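Local coordinates for iron-binding protein (Staphylococcus epidermidis, PDB 4M7O) that probably binds iron, perhaps in chelated form, and probably acts as the solute-binding component of an ABC-type importer, at residues A[73-78]-A[95-100]; A[81-86]-A[105-110]; A[184-189]-A[269-274]; A[216-221]-A[250-255]. All blocks are in the same frame, centred on the assembly; numbering follows the deposited sequence.

Contact 1 of 4, residues A[73-78]-A[95-100]; sequences EELIKA and KVLKSL
Leu75 and Ile76 of helix 72-77 meet Val96, Leu97 and Leu100 of helix 94-102, where two neighbouring helices of the parallel-sheet lobe pack beside each other. The short axes run at 36° to one another with the same general direction, and their closest approach of 10.3 Å is bridged wholly by hydrocarbon. Leu75 carries most of its side of the contact. Its CD1 is anti to CA (chi2 171°) and points on toward the other helix, where it touches two partners, 4.1 Å from Val96 CG1 and 4.1 Å from Leu97 CD2. The Leu97 side chain crosses that of Leu75 at about a right angle, and the two branches meet across each other rather than lying alongside.

Both helices are connections of a Rossmann-like alpha/beta lobe: helix 72-77 leads from edge strand 63-65 into strand 82-86, and helix 94-102 leads from there to edge strand 106-110. Leu97 and Leu100 also rest on Ile83 of strand 82-86, while Leu75 touches Phe65 of strand 63-65, which places this seam against the sheet.

Leu100 works with both methyls. With chi2 at -72° neither is anti to CA, and the fork splits between two neighbours: CD2 lies 4.1 Å from Leu75 CB, and CD1 lies 4.0 Å from Ile76 CG1. The backbones are nearest here, with Ile76 CA and Leu100 CA 7.0 Å apart. Ile76 and Val96 are partly exposed. No hydrogen bond spans the segments.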
loop_
_atom_site.group_PDB
_atom_site.type_symbol
_atom_site.label_atom_id
_atom_site.label_comp_id
_atom_site.label_asym_id
_atom_site.label_seq_id
_atom_site.Cartn_x
_atom_site.Cartn_y
_atom_site.Cartn_z
ATOM N N GLU A 73 -4.681 11.555 26.010
ATOM C CA GLU A 73 -5.762 12.325 26.609
ATOM C C GLU A 73 -6.722 12.853 25.549
ATOM O O GLU A 73 -7.929 12.927 25.782
ATOM C CB GLU A 73 -5.209 13.464 27.461
ATOM C CG GLU A 73 -4.584 12.992 28.760
ATOM C CD GLU A 73 -5.596 12.336 29.687
ATOM O OE1 GLU A 73 -6.770 12.761 29.681
ATOM O OE2 GLU A 73 -5.218 11.395 30.420
ATOM N N GLU A 74 -6.184 13.201 24.385
ATOM C CA GLU A 74 -6.989 13.770 23.316
ATOM C C GLU A 74 -7.853 12.686 22.689
ATOM O O GLU A 74 -8.955 12.959 22.199
ATOM C CB GLU A 74 -6.089 14.426 22.262
ATOM C CG GLU A 74 -6.592 15.767 21.730
ATOM C CD GLU A 74 -6.532 16.897 22.760
ATOM O OE1 GLU A 74 -6.078 16.670 23.904
ATOM O OE2 GLU A 74 -6.941 18.029 22.422
ATOM N N LEU A 75 -7.345 11.457 22.721
ATOM C CA LEU A 75 -8.078 10.298 22.220
ATOM C C LEU A 75 -9.273 10.000 23.134
ATOM O O LEU A 75 -10.384 9.777 22.661
ATOM C CB LEU A 75 -7.155 9.075 22.129
ATOM C CG LEU A 75 -6.180 8.935 20.945
ATOM C CD1 LEU A 75 -5.227 7.766 21.174
ATOM C CD2 LEU A 75 -6.927 8.722 19.652
ATOM N N ILE A 76 -9.037 10.008 24.438
ATOM C CA ILE A 76 -10.099 9.795 25.423
ATOM C C ILE A 76 -11.151 10.886 25.308
ATOM O O ILE A 76 -12.355 10.625 25.389
ATOM C CB ILE A 76 -9.521 9.788 26.862
ATOM C CG1 ILE A 76 -8.590 8.587 27.048
ATOM C CG2 ILE A 76 -10.632 9.785 27.914
ATOM C CD1 ILE A 76 -7.913 8.537 28.399
ATOM N N LYS A 77 -10.677 12.111 25.116
ATOM C CA LYS A 77 -11.521 13.299 25.079
ATOM C C LYS A 77 -12.477 13.231 23.888
ATOM O O LYS A 77 -13.591 13.740 23.945
ATOM C CB LYS A 77 -10.601 14.517 24.982
ATOM C CG LYS A 77 -11.243 15.877 25.115
ATOM C CD LYS A 77 -10.166 16.951 24.916
ATOM C CE LYS A 77 -10.678 18.158 24.138
ATOM N NZ LYS A 77 -10.875 19.353 25.002
ATOM N N ALA A 78 -12.046 12.561 22.823
ATOM C CA ALA A 78 -12.849 12.446 21.610
ATOM C C ALA A 78 -13.976 11.436 21.798
ATOM O O ALA A 78 -14.889 11.337 20.955
ATOM C CB ALA A 78 -11.974 12.036 20.431
ATOM N N LYS A 95 1.363 1.098 21.992
ATOM C CA LYS A 95 1.798 1.547 23.307
ATOM C C LYS A 95 0.753 2.442 23.955
ATOM O O LYS A 95 0.555 2.406 25.170
ATOM C CB LYS A 95 3.109 2.332 23.185
ATOM C CG LYS A 95 4.274 1.588 22.531
ATOM C CD LYS A 95 5.455 2.538 22.321
ATOM C CE LYS A 95 6.610 1.879 21.586
ATOM N NZ LYS A 95 7.295 0.822 22.384
ATOM N N VAL A 96 0.095 3.255 23.135
ATOM C CA VAL A 96 -0.891 4.208 23.626
ATOM C C VAL A 96 -2.304 3.620 23.587
ATOM O O VAL A 96 -3.079 3.794 24.523
ATOM C CB VAL A 96 -0.833 5.528 22.816
ATOM C CG1 VAL A 96 -1.893 6.519 23.295
ATOM C CG2 VAL A 96 0.574 6.140 22.887
ATOM N N LEU A 97 -2.631 2.910 22.510
ATOM C CA LEU A 97 -3.975 2.359 22.355
ATOM C C LEU A 97 -4.341 1.341 23.433
ATOM O O LEU A 97 -5.514 1.175 23.735
ATOM C CB LEU A 97 -4.170 1.754 20.960
ATOM C CG LEU A 97 -4.052 2.761 19.814
ATOM C CD1 LEU A 97 -4.099 2.061 18.460
ATOM C CD2 LEU A 97 -5.137 3.842 19.904
ATOM N N LYS A 98 -3.345 0.659 24.001
ATOM C CA LYS A 98 -3.589 -0.304 25.071
ATOM C C LYS A 98 -4.359 0.339 26.217
ATOM O O LYS A 98 -5.207 -0.298 26.837
ATOM C CB LYS A 98 -2.275 -0.895 25.593
ATOM C CG LYS A 98 -1.688 -1.977 24.705
ATOM N N SER A 99 -4.062 1.607 26.485
ATOM C CA SER A 99 -4.792 2.377 27.486
ATOM C C SER A 99 -6.265 2.542 27.116
ATOM O O SER A 99 -7.138 2.323 27.946
ATOM C CB SER A 99 -4.147 3.749 27.675
ATOM O OG SER A 99 -2.870 3.625 28.270
ATOM N N LEU A 100 -6.534 2.920 25.869
ATOM C CA LEU A 100 -7.910 3.115 25.415
ATOM C C LEU A 100 -8.719 1.825 25.546
ATOM O O LEU A 100 -9.832 1.829 26.083
ATOM C CB LEU A 100 -7.936 3.639 23.978
ATOM C CG LEU A 100 -7.870 5.161 23.783
ATOM C CD1 LEU A 100 -9.181 5.817 24.201
ATOM C CD2 LEU A 100 -6.699 5.791 24.539
#

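Contact 2 of 4, residues A[81-86]-A[105-110]; sequences DLILAH and VKVVYV
The His86 imidazole has the carbonyl oxygen of Val110 over one face, 3.5 Å above the ring plane and displaced toward the rim; His86 ND1 is hydrogen-bonded to Ser88 OG. The Tyr109 phenol receives a carbonyl at its edge instead: His86 O lies near the ring plane, 3.4 Å from Tyr109 CD1. Ala85 CB approaches that ring obliquely, 3.8 Å from the same CD1.

Upstream of these rings the backbones pair as parallel strands. Ile83 N to Lys106 O at 2.9 Å and Val108 N to Ile83 O at 3.0 Å are both nearly straight. Ala85 likewise gives its N-H to Val108 O, in a more bent bond (151°), and accepts from Val110 N, which stands 35° out of its carbonyl plane; Asn32 ND2 also binds Ala85 O.

Leu84, with CG anti to N (chi1 -171°), brings CD1 within 3.6 Å of Val110 CG2, beside Val108. On the other face Ile83 CD1 meets Val105 CG1 at 3.8 Å.

The pair belongs to the right-handed beta-alpha-beta unit containing helix 94-102, which covers the Ile83 and Tyr109 face. Helix 116-129 lies on Leu84, Val108 and Val110, and strand 25-27 continues the sheet on the other edge of strand 82-86.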
loop_
_atom_site.group_PDB
_atom_site.type_symbol
_atom_site.label_atom_id
_atom_site.label_comp_id
_atom_site.label_asym_id
_atom_site.label_seq_id
_atom_site.Cartn_x
_atom_site.Cartn_y
_atom_site.Cartn_z
ATOM N N ASP A 81 -16.045 5.150 20.166
ATOM C CA ASP A 81 -16.501 3.798 20.476
ATOM C C ASP A 81 -15.763 2.774 19.605
ATOM O O ASP A 81 -15.843 1.566 19.845
ATOM C CB ASP A 81 -18.020 3.662 20.318
ATOM C CG ASP A 81 -18.531 4.211 18.989
ATOM O OD1 ASP A 81 -17.719 4.472 18.070
ATOM O OD2 ASP A 81 -19.765 4.380 18.856
ATOM N N LEU A 82 -15.036 3.261 18.600
ATOM C CA LEU A 82 -14.191 2.390 17.786
ATOM C C LEU A 82 -12.931 3.123 17.348
ATOM O O LEU A 82 -13.004 4.242 16.829
ATOM C CB LEU A 82 -14.945 1.901 16.544
ATOM C CG LEU A 82 -14.098 1.080 15.564
ATOM C CD1 LEU A 82 -13.715 -0.251 16.195
ATOM C CD2 LEU A 82 -14.835 0.863 14.243
ATOM N N ILE A 83 -11.777 2.505 17.568
ATOM C CA ILE A 83 -10.543 3.021 16.985
ATOM C C ILE A 83 -10.024 1.994 16.001
ATOM O O ILE A 83 -9.596 0.896 16.385
ATOM C CB ILE A 83 -9.455 3.278 18.024
ATOM C CG1 ILE A 83 -9.936 4.291 19.063
ATOM C CG2 ILE A 83 -8.170 3.761 17.338
ATOM C CD1 ILE A 83 -9.004 4.402 20.247
ATOM N N LEU A 84 -10.051 2.363 14.729
ATOM C CA LEU A 84 -9.737 1.426 13.678
ATOM C C LEU A 84 -8.309 1.691 13.214
ATOM O O LEU A 84 -8.051 2.629 12.437
ATOM C CB LEU A 84 -10.740 1.594 12.534
ATOM C CG LEU A 84 -10.669 0.531 11.440
ATOM C CD1 LEU A 84 -10.878 -0.840 12.038
ATOM C CD2 LEU A 84 -11.699 0.819 10.346
ATOM N N ALA A 85 -7.385 0.860 13.688
ATOM C CA ALA A 85 -5.969 1.033 13.379
ATOM C C ALA A 85 -5.495 -0.061 12.429
ATOM O O ALA A 85 -6.299 -0.819 11.892
ATOM C CB ALA A 85 -5.128 1.034 14.656
ATOM N N HIS A 86 -4.182 -0.154 12.250
ATOM C CA HIS A 86 -3.602 -1.058 11.263
ATOM C C HIS A 86 -2.554 -1.936 11.923
ATOM O O HIS A 86 -1.882 -1.491 12.861
ATOM C CB HIS A 86 -2.949 -0.219 10.177
ATOM C CG HIS A 86 -2.761 -0.933 8.879
ATOM N ND1 HIS A 86 -1.525 -1.340 8.428
ATOM C CD2 HIS A 86 -3.648 -1.289 7.915
ATOM C CE1 HIS A 86 -1.656 -1.923 7.249
ATOM N NE2 HIS A 86 -2.938 -1.903 6.917
ATOM N N VAL A 105 -12.759 1.009 25.101
ATOM C CA VAL A 105 -12.933 1.403 23.716
ATOM C C VAL A 105 -12.538 0.210 22.845
ATOM O O VAL A 105 -11.525 -0.441 23.103
ATOM C CB VAL A 105 -12.083 2.639 23.368
ATOM C CG1 VAL A 105 -12.134 2.923 21.888
ATOM C CG2 VAL A 105 -12.560 3.855 24.160
ATOM N N LYS A 106 -13.347 -0.094 21.837
ATOM C CA LYS A 106 -13.051 -1.191 20.919
ATOM C C LYS A 106 -11.873 -0.777 20.029
ATOM O O LYS A 106 -11.953 0.218 19.311
ATOM C CB LYS A 106 -14.291 -1.508 20.074
ATOM C CG LYS A 106 -14.110 -2.583 19.002
ATOM C CD LYS A 106 -14.072 -4.000 19.582
ATOM C CE LYS A 106 -13.934 -5.038 18.458
ATOM N NZ LYS A 106 -13.927 -6.441 18.964
ATOM N N VAL A 107 -10.766 -1.513 20.113
ATOM C CA VAL A 107 -9.577 -1.176 19.334
ATOM C C VAL A 107 -9.238 -2.306 18.373
ATOM O O VAL A 107 -8.995 -3.440 18.800
ATOM C CB VAL A 107 -8.363 -0.919 20.241
ATOM C CG1 VAL A 107 -7.122 -0.633 19.394
ATOM C CG2 VAL A 107 -8.655 0.235 21.204
ATOM N N VAL A 108 -9.219 -1.997 17.080
ATOM C CA VAL A 108 -8.993 -3.017 16.062
ATOM C C VAL A 108 -7.807 -2.695 15.163
ATOM O O VAL A 108 -7.671 -1.575 14.667
ATOM C CB VAL A 108 -10.253 -3.234 15.199
ATOM C CG1 VAL A 108 -9.961 -4.210 14.060
ATOM C CG2 VAL A 108 -11.391 -3.750 16.064
ATOM N N TYR A 109 -6.944 -3.690 14.962
ATOM C CA TYR A 109 -5.810 -3.559 14.056
ATOM C C TYR A 109 -6.072 -4.314 12.753
ATOM O O TYR A 109 -5.934 -5.538 12.701
ATOM C CB TYR A 109 -4.538 -4.094 14.720
ATOM C CG TYR A 109 -4.140 -3.332 15.960
ATOM C CD1 TYR A 109 -3.435 -2.141 15.863
ATOM C CD2 TYR A 109 -4.474 -3.796 17.228
ATOM C CE1 TYR A 109 -3.063 -1.436 16.994
ATOM C CE2 TYR A 109 -4.103 -3.093 18.372
ATOM C CZ TYR A 109 -3.404 -1.909 18.239
ATOM O OH TYR A 109 -3.025 -1.187 19.343
ATOM N N VAL A 110 -6.439 -3.586 11.704
ATOM C CA VAL A 110 -6.713 -4.220 10.415
ATOM C C VAL A 110 -5.437 -4.849 9.866
ATOM O O VAL A 110 -4.386 -4.204 9.829
ATOM C CB VAL A 110 -7.246 -3.210 9.401
ATOM C CG1 VAL A 110 -7.585 -3.904 8.086
ATOM C CG2 VAL A 110 -8.476 -2.491 9.964
#

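Contact 3 of 4, residues A[184-189]-A[269-274]; sequences DMLEKL and KDLRDD
Leu189 has CG anti to its carbonyl carbon (chi1 -67°) and a fully extended second torsion (chi2 179°), which drives CD1 into the flank of helix 264-275. There it meets the backbone itself, 3.6 Å from Arg272 N, and touches Leu271 CB and Arg272 CB, each at 4.0 Å. Leu271 answers with chi1 at -144°, well off a staggered value, which carries CD2 to 3.6 Å from Met185 CB. Met185 is a selenomethionine; its side chain crosses that of Leu271 at about a right angle, and its SE atom lies 4.1 Å from Leu271 CD2.

The contact sets the end of helix 181-188 against the C-terminal helix of the chain, within the lobe built on the mixed sheet. Leu189 is the first residue past helical geometry, and Leu186 reaches on to Val163 and Met165 of strand 162-168.

No salt bridge crosses the contact; two lie within the segments. Lys188 NZ binds Asp184 OD1 at 2.9 Å on that oxygen's syn lone pair, while Asp184 OD2 accepts a hydrogen bond from Ile116 N, so both carboxylate oxygens have donors. Arg272 NH2 makes a weak bond of 3.1 Å with Asp273 OD1, and Arg272 NH1 is held by Ser153 O.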
loop_
_atom_site.group_PDB
_atom_site.type_symbol
_atom_site.label_atom_id
_atom_site.label_comp_id
_atom_site.label_asym_id
_atom_site.label_seq_id
_atom_site.Cartn_x
_atom_site.Cartn_y
_atom_site.Cartn_z
ATOM N N ASP A 184 2.707 -9.355 -5.930
ATOM C CA ASP A 184 1.385 -9.782 -6.368
ATOM C C ASP A 184 0.913 -8.930 -7.536
ATOM O O ASP A 184 0.284 -9.440 -8.473
ATOM C CB ASP A 184 0.367 -9.730 -5.231
ATOM C CG ASP A 184 -0.982 -10.296 -5.641
ATOM O OD1 ASP A 184 -1.010 -11.379 -6.264
ATOM O OD2 ASP A 184 -2.014 -9.660 -5.355
HETATM N N MSE A 185 1.233 -7.638 -7.494
HETATM C CA MSE A 185 0.864 -6.744 -8.592
HETATM C C MSE A 185 1.534 -7.193 -9.891
HETATM O O MSE A 185 0.870 -7.332 -10.919
HETATM C CB MSE A 185 1.201 -5.287 -8.261
HETATM C CG MSE A 185 0.400 -4.727 -7.095
HETATM SE SE MSE A 185 0.720 -2.817 -6.841
HETATM C CE MSE A 185 1.635 -2.892 -5.141
ATOM N N LEU A 186 2.839 -7.437 -9.833
ATOM C CA LEU A 186 3.565 -7.991 -10.971
ATOM C C LEU A 186 2.892 -9.236 -11.532
ATOM O O LEU A 186 2.715 -9.356 -12.746
ATOM C CB LEU A 186 5.004 -8.332 -10.582
ATOM C CG LEU A 186 5.913 -7.137 -10.300
ATOM C CD1 LEU A 186 7.323 -7.596 -9.879
ATOM C CD2 LEU A 186 5.978 -6.249 -11.532
ATOM N N GLU A 187 2.518 -10.165 -10.656
ATOM C CA GLU A 187 1.951 -11.426 -11.120
ATOM C C GLU A 187 0.597 -11.208 -11.783
ATOM O O GLU A 187 0.279 -11.859 -12.772
ATOM C CB GLU A 187 1.866 -12.449 -9.985
ATOM C CG GLU A 187 3.229 -12.895 -9.453
ATOM C CD GLU A 187 3.123 -14.053 -8.470
ATOM O OE1 GLU A 187 1.981 -14.409 -8.091
ATOM O OE2 GLU A 187 4.177 -14.603 -8.076
ATOM N N LYS A 188 -0.182 -10.271 -11.257
ATOM C CA LYS A 188 -1.474 -9.935 -11.856
ATOM C C LYS A 188 -1.290 -9.292 -13.226
ATOM O O LYS A 188 -2.129 -9.443 -14.113
ATOM C CB LYS A 188 -2.277 -9.004 -10.936
ATOM C CG LYS A 188 -3.290 -9.715 -10.058
ATOM C CD LYS A 188 -2.666 -10.918 -9.376
ATOM C CE LYS A 188 -3.689 -11.708 -8.581
ATOM N NZ LYS A 188 -3.022 -12.788 -7.798
ATOM N N LEU A 189 -0.174 -8.592 -13.399
ATOM C CA LEU A 189 0.109 -7.912 -14.655
ATOM C C LEU A 189 0.872 -8.807 -15.617
ATOM O O LEU A 189 1.338 -8.348 -16.659
ATOM C CB LEU A 189 0.870 -6.611 -14.390
ATOM C CG LEU A 189 0.012 -5.571 -13.660
ATOM C CD1 LEU A 189 0.803 -4.299 -13.382
ATOM C CD2 LEU A 189 -1.237 -5.278 -14.464
ATOM N N LYS A 269 -2.559 0.339 -12.097
ATOM C CA LYS A 269 -2.467 0.966 -13.415
ATOM C C LYS A 269 -1.143 1.684 -13.609
ATOM O O LYS A 269 -0.579 1.679 -14.707
ATOM C CB LYS A 269 -3.604 1.966 -13.623
ATOM C CG LYS A 269 -3.657 2.534 -15.043
ATOM C CD LYS A 269 -4.707 3.633 -15.139
ATOM C CE LYS A 269 -4.806 4.174 -16.549
ATOM N NZ LYS A 269 -5.904 5.192 -16.645
ATOM N N ASP A 270 -0.657 2.319 -12.549
ATOM C CA ASP A 270 0.622 3.024 -12.604
ATOM C C ASP A 270 1.727 2.048 -12.948
ATOM O O ASP A 270 2.524 2.294 -13.847
ATOM C CB ASP A 270 0.929 3.703 -11.266
ATOM C CG ASP A 270 0.102 4.952 -11.047
ATOM O OD1 ASP A 270 -0.568 5.392 -12.007
ATOM O OD2 ASP A 270 0.132 5.506 -9.923
ATOM N N LEU A 271 1.750 0.936 -12.221
ATOM C CA LEU A 271 2.728 -0.126 -12.429
ATOM C C LEU A 271 2.627 -0.696 -13.843
ATOM O O LEU A 271 3.642 -0.985 -14.481
ATOM C CB LEU A 271 2.530 -1.232 -11.385
ATOM C CG LEU A 271 3.801 -1.918 -10.881
ATOM C CD1 LEU A 271 4.751 -0.888 -10.297
ATOM C CD2 LEU A 271 3.457 -2.967 -9.839
ATOM N N ARG A 272 1.401 -0.837 -14.340
ATOM C CA ARG A 272 1.175 -1.332 -15.693
ATOM C C ARG A 272 1.821 -0.430 -16.749
ATOM O O ARG A 272 2.479 -0.911 -17.679
ATOM C CB ARG A 272 -0.327 -1.449 -15.968
ATOM C CG ARG A 272 -0.645 -1.988 -17.358
ATOM C CD ARG A 272 -1.664 -1.128 -18.066
ATOM N NE ARG A 272 -1.825 -1.543 -19.458
ATOM C CZ ARG A 272 -1.047 -1.127 -20.453
ATOM N NH1 ARG A 272 -1.259 -1.556 -21.691
ATOM N NH2 ARG A 272 -0.055 -0.280 -20.207
ATOM N N ASP A 273 1.640 0.878 -16.596
ATOM C CA ASP A 273 2.139 1.833 -17.576
ATOM C C ASP A 273 3.661 2.001 -17.504
ATOM O O ASP A 273 4.253 2.606 -18.394
ATOM C CB ASP A 273 1.428 3.194 -17.433
ATOM C CG ASP A 273 -0.080 3.120 -17.742
ATOM O OD1 ASP A 273 -0.545 2.113 -18.322
ATOM O OD2 ASP A 273 -0.802 4.088 -17.407
ATOM N N ASP A 274 4.295 1.471 -16.453
ATOM C CA ASP A 274 5.760 1.467 -16.362
ATOM C C ASP A 274 6.353 0.208 -16.997
ATOM O O ASP A 274 7.505 0.194 -17.432
ATOM C CB ASP A 274 6.223 1.580 -14.906
ATOM C CG ASP A 274 6.041 2.982 -14.337
ATOM O OD1 ASP A 274 5.865 3.933 -15.122
ATOM O OD2 ASP A 274 6.088 3.134 -13.099
#

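Contact 4 of 4, residues A[216-221]-A[250-255]; sequences ILISTE and ETVDGD
Four backbone hydrogen bonds join Leu217, Ser219 and Thr220 to Glu250, Val252 and Gly254. Three follow parallel-strand pairing: Glu250 N to Leu217 O at 2.9 Å, Ser219 N to Glu250 O at 3.0 Å, and Val252 N to Ser219 O at 2.8 Å. The fourth, Gly254 N to Thr220 O at 2.9 Å, is less regular, since the donor stands 43° out of the carbonyl plane and the N-H...O angle is only 145°. It joins Thr220 to the first residue of helix 254-257, past the end of the strand. Asp253 is the N-cap of that helix, its OD1 making a weak bond to Glu256 N. Thr220 OG1 turns to Glu166 O in a weak bond, while Thr251 OG1 binds Lys223 O.

CA-H...O contacts accompany the bonds and continue past the strands, as from Ile218 CA to Glu250 O at 3.3 Å and from Thr220 CA to Val252 O at 3.2 Å.

Outside the backbone, Val252 supplies the apolar link. Its CG1 lies between the backbone N and the carbonyl carbon (chi1 86°), where it runs beside Thr220 CG2 at 3.7 Å and comes within 4.2 Å of Ile218 CG2.

Strand 249-251 thus extends the mixed sheet beyond strand 216-219, whose other side pairs with strand 162-168. Helix 225-234 packs on Leu217, Ser219 and Thr251 through Tyr228, and helix 264-275 meets Ile218 through Leu271.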
loop_
_atom_site.group_PDB
_atom_site.type_symbol
_atom_site.label_atom_id
_atom_site.label_comp_id
_atom_site.label_asym_id
_atom_site.label_seq_id
_atom_site.Cartn_x
_atom_site.Cartn_y
_atom_site.Cartn_z
ATOM N N ILE A 216 13.575 -4.198 -16.594
ATOM C CA ILE A 216 12.996 -2.959 -16.100
ATOM C C ILE A 216 13.414 -2.782 -14.640
ATOM O O ILE A 216 13.378 -3.748 -13.875
ATOM C CB ILE A 216 11.450 -3.022 -16.148
ATOM C CG1 ILE A 216 10.966 -3.455 -17.541
ATOM C CG2 ILE A 216 10.833 -1.695 -15.730
ATOM C CD1 ILE A 216 9.471 -3.575 -17.672
ATOM N N LEU A 217 13.829 -1.572 -14.259
ATOM C CA LEU A 217 14.091 -1.250 -12.847
ATOM C C LEU A 217 13.002 -0.302 -12.370
ATOM O O LEU A 217 12.682 0.692 -13.040
ATOM C CB LEU A 217 15.449 -0.566 -12.669
ATOM C CG LEU A 217 16.653 -1.165 -13.405
ATOM C CD1 LEU A 217 17.940 -0.366 -13.121
ATOM C CD2 LEU A 217 16.855 -2.609 -12.977
ATOM N N ILE A 218 12.404 -0.607 -11.227
ATOM C CA ILE A 218 11.423 0.309 -10.652
ATOM C C ILE A 218 11.759 0.556 -9.200
ATOM O O ILE A 218 11.723 -0.373 -8.391
ATOM C CB ILE A 218 9.995 -0.260 -10.723
ATOM C CG1 ILE A 218 9.644 -0.627 -12.166
ATOM C CG2 ILE A 218 8.976 0.731 -10.116
ATOM C CD1 ILE A 218 8.221 -1.042 -12.360
ATOM N N SER A 219 12.093 1.801 -8.868
ATOM C CA SER A 219 12.296 2.185 -7.474
ATOM C C SER A 219 10.977 2.597 -6.832
ATOM O O SER A 219 10.193 3.345 -7.420
ATOM C CB SER A 219 13.264 3.352 -7.372
ATOM O OG SER A 219 13.114 3.961 -6.100
ATOM N N THR A 220 10.725 2.121 -5.619
ATOM C CA THR A 220 9.452 2.418 -4.972
ATOM C C THR A 220 9.598 3.415 -3.841
ATOM O O THR A 220 8.747 3.484 -2.958
ATOM C CB THR A 220 8.790 1.143 -4.439
ATOM O OG1 THR A 220 9.625 0.558 -3.425
ATOM C CG2 THR A 220 8.608 0.159 -5.570
ATOM N N GLU A 221 10.677 4.188 -3.865
ATOM C CA GLU A 221 10.978 5.069 -2.744
ATOM C C GLU A 221 10.407 6.462 -2.919
ATOM O O GLU A 221 10.566 7.306 -2.046
ATOM C CB GLU A 221 12.482 5.156 -2.520
ATOM C CG GLU A 221 13.085 3.888 -1.991
ATOM C CD GLU A 221 14.515 4.081 -1.567
ATOM O OE1 GLU A 221 15.403 3.930 -2.426
ATOM O OE2 GLU A 221 14.752 4.393 -0.379
ATOM N N GLU A 250 12.311 3.433 -13.928
ATOM C CA GLU A 250 11.127 4.187 -13.501
ATOM C C GLU A 250 11.073 4.313 -11.984
ATOM O O GLU A 250 11.745 3.573 -11.267
ATOM C CB GLU A 250 9.840 3.512 -13.996
ATOM C CG GLU A 250 9.857 3.080 -15.460
ATOM C CD GLU A 250 9.664 4.235 -16.431
ATOM O OE1 GLU A 250 9.211 5.318 -16.003
ATOM O OE2 GLU A 250 9.964 4.056 -17.633
ATOM N N THR A 251 10.272 5.257 -11.498
ATOM C CA THR A 251 10.082 5.406 -10.063
ATOM C C THR A 251 8.616 5.453 -9.744
ATOM O O THR A 251 7.808 5.942 -10.533
ATOM C CB THR A 251 10.685 6.690 -9.524
ATOM O OG1 THR A 251 9.982 7.807 -10.080
ATOM C CG2 THR A 251 12.139 6.772 -9.901
ATOM N N VAL A 252 8.277 4.967 -8.564
ATOM C CA VAL A 252 6.898 5.016 -8.115
ATOM C C VAL A 252 6.927 5.325 -6.616
ATOM O O VAL A 252 7.963 5.115 -5.969
ATOM C CB VAL A 252 6.226 3.676 -8.477
ATOM C CG1 VAL A 252 6.444 2.613 -7.388
ATOM C CG2 VAL A 252 4.789 3.881 -8.813
ATOM N N ASP A 253 5.848 5.885 -6.073
ATOM C CA ASP A 253 5.738 6.060 -4.622
ATOM C C ASP A 253 5.076 4.804 -4.070
ATOM O O ASP A 253 3.845 4.656 -4.141
ATOM C CB ASP A 253 4.900 7.295 -4.266
ATOM C CG ASP A 253 4.910 7.607 -2.763
ATOM O OD1 ASP A 253 4.881 6.673 -1.923
ATOM O OD2 ASP A 253 4.944 8.806 -2.412
ATOM N N GLY A 254 5.895 3.912 -3.515
ATOM C CA GLY A 254 5.464 2.572 -3.165
ATOM C C GLY A 254 4.320 2.559 -2.182
ATOM O O GLY A 254 3.396 1.743 -2.305
ATOM N N ASP A 255 4.382 3.466 -1.211
ATOM C CA ASP A 255 3.326 3.581 -0.215
ATOM C C ASP A 255 2.002 4.034 -0.832
ATOM O O ASP A 255 0.938 3.604 -0.402
ATOM C CB ASP A 255 3.746 4.518 0.929
ATOM C CG ASP A 255 4.856 3.928 1.799
ATOM O OD1 ASP A 255 5.050 2.686 1.781
ATOM O OD2 ASP A 255 5.529 4.711 2.511
#

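In the fold
The four contacts divide between two lobes. Contacts 1 and 2, centres 11 Å apart, share the N-terminal parallel sheet: helix 94-102 of contact 1 connects the two strands of contact 2, and their segments alternate along the chain. Contacts 3 and 4, centres 12 Å apart, belong to the lobe of the mixed sheet, where the C-terminal helix of contact 3 lies on the sheet of contact 4; contact 4 falls between the two segments of contact 3. Across the lobes, contacts 2 and 4 have centres about 31 Å apart and nearest atoms about 10 Å apart. The long helix 133-152 follows the first lobe and leads into the second, consistent with a periplasmic-binding-protein fold whose solute cleft would probably lie between the lobes.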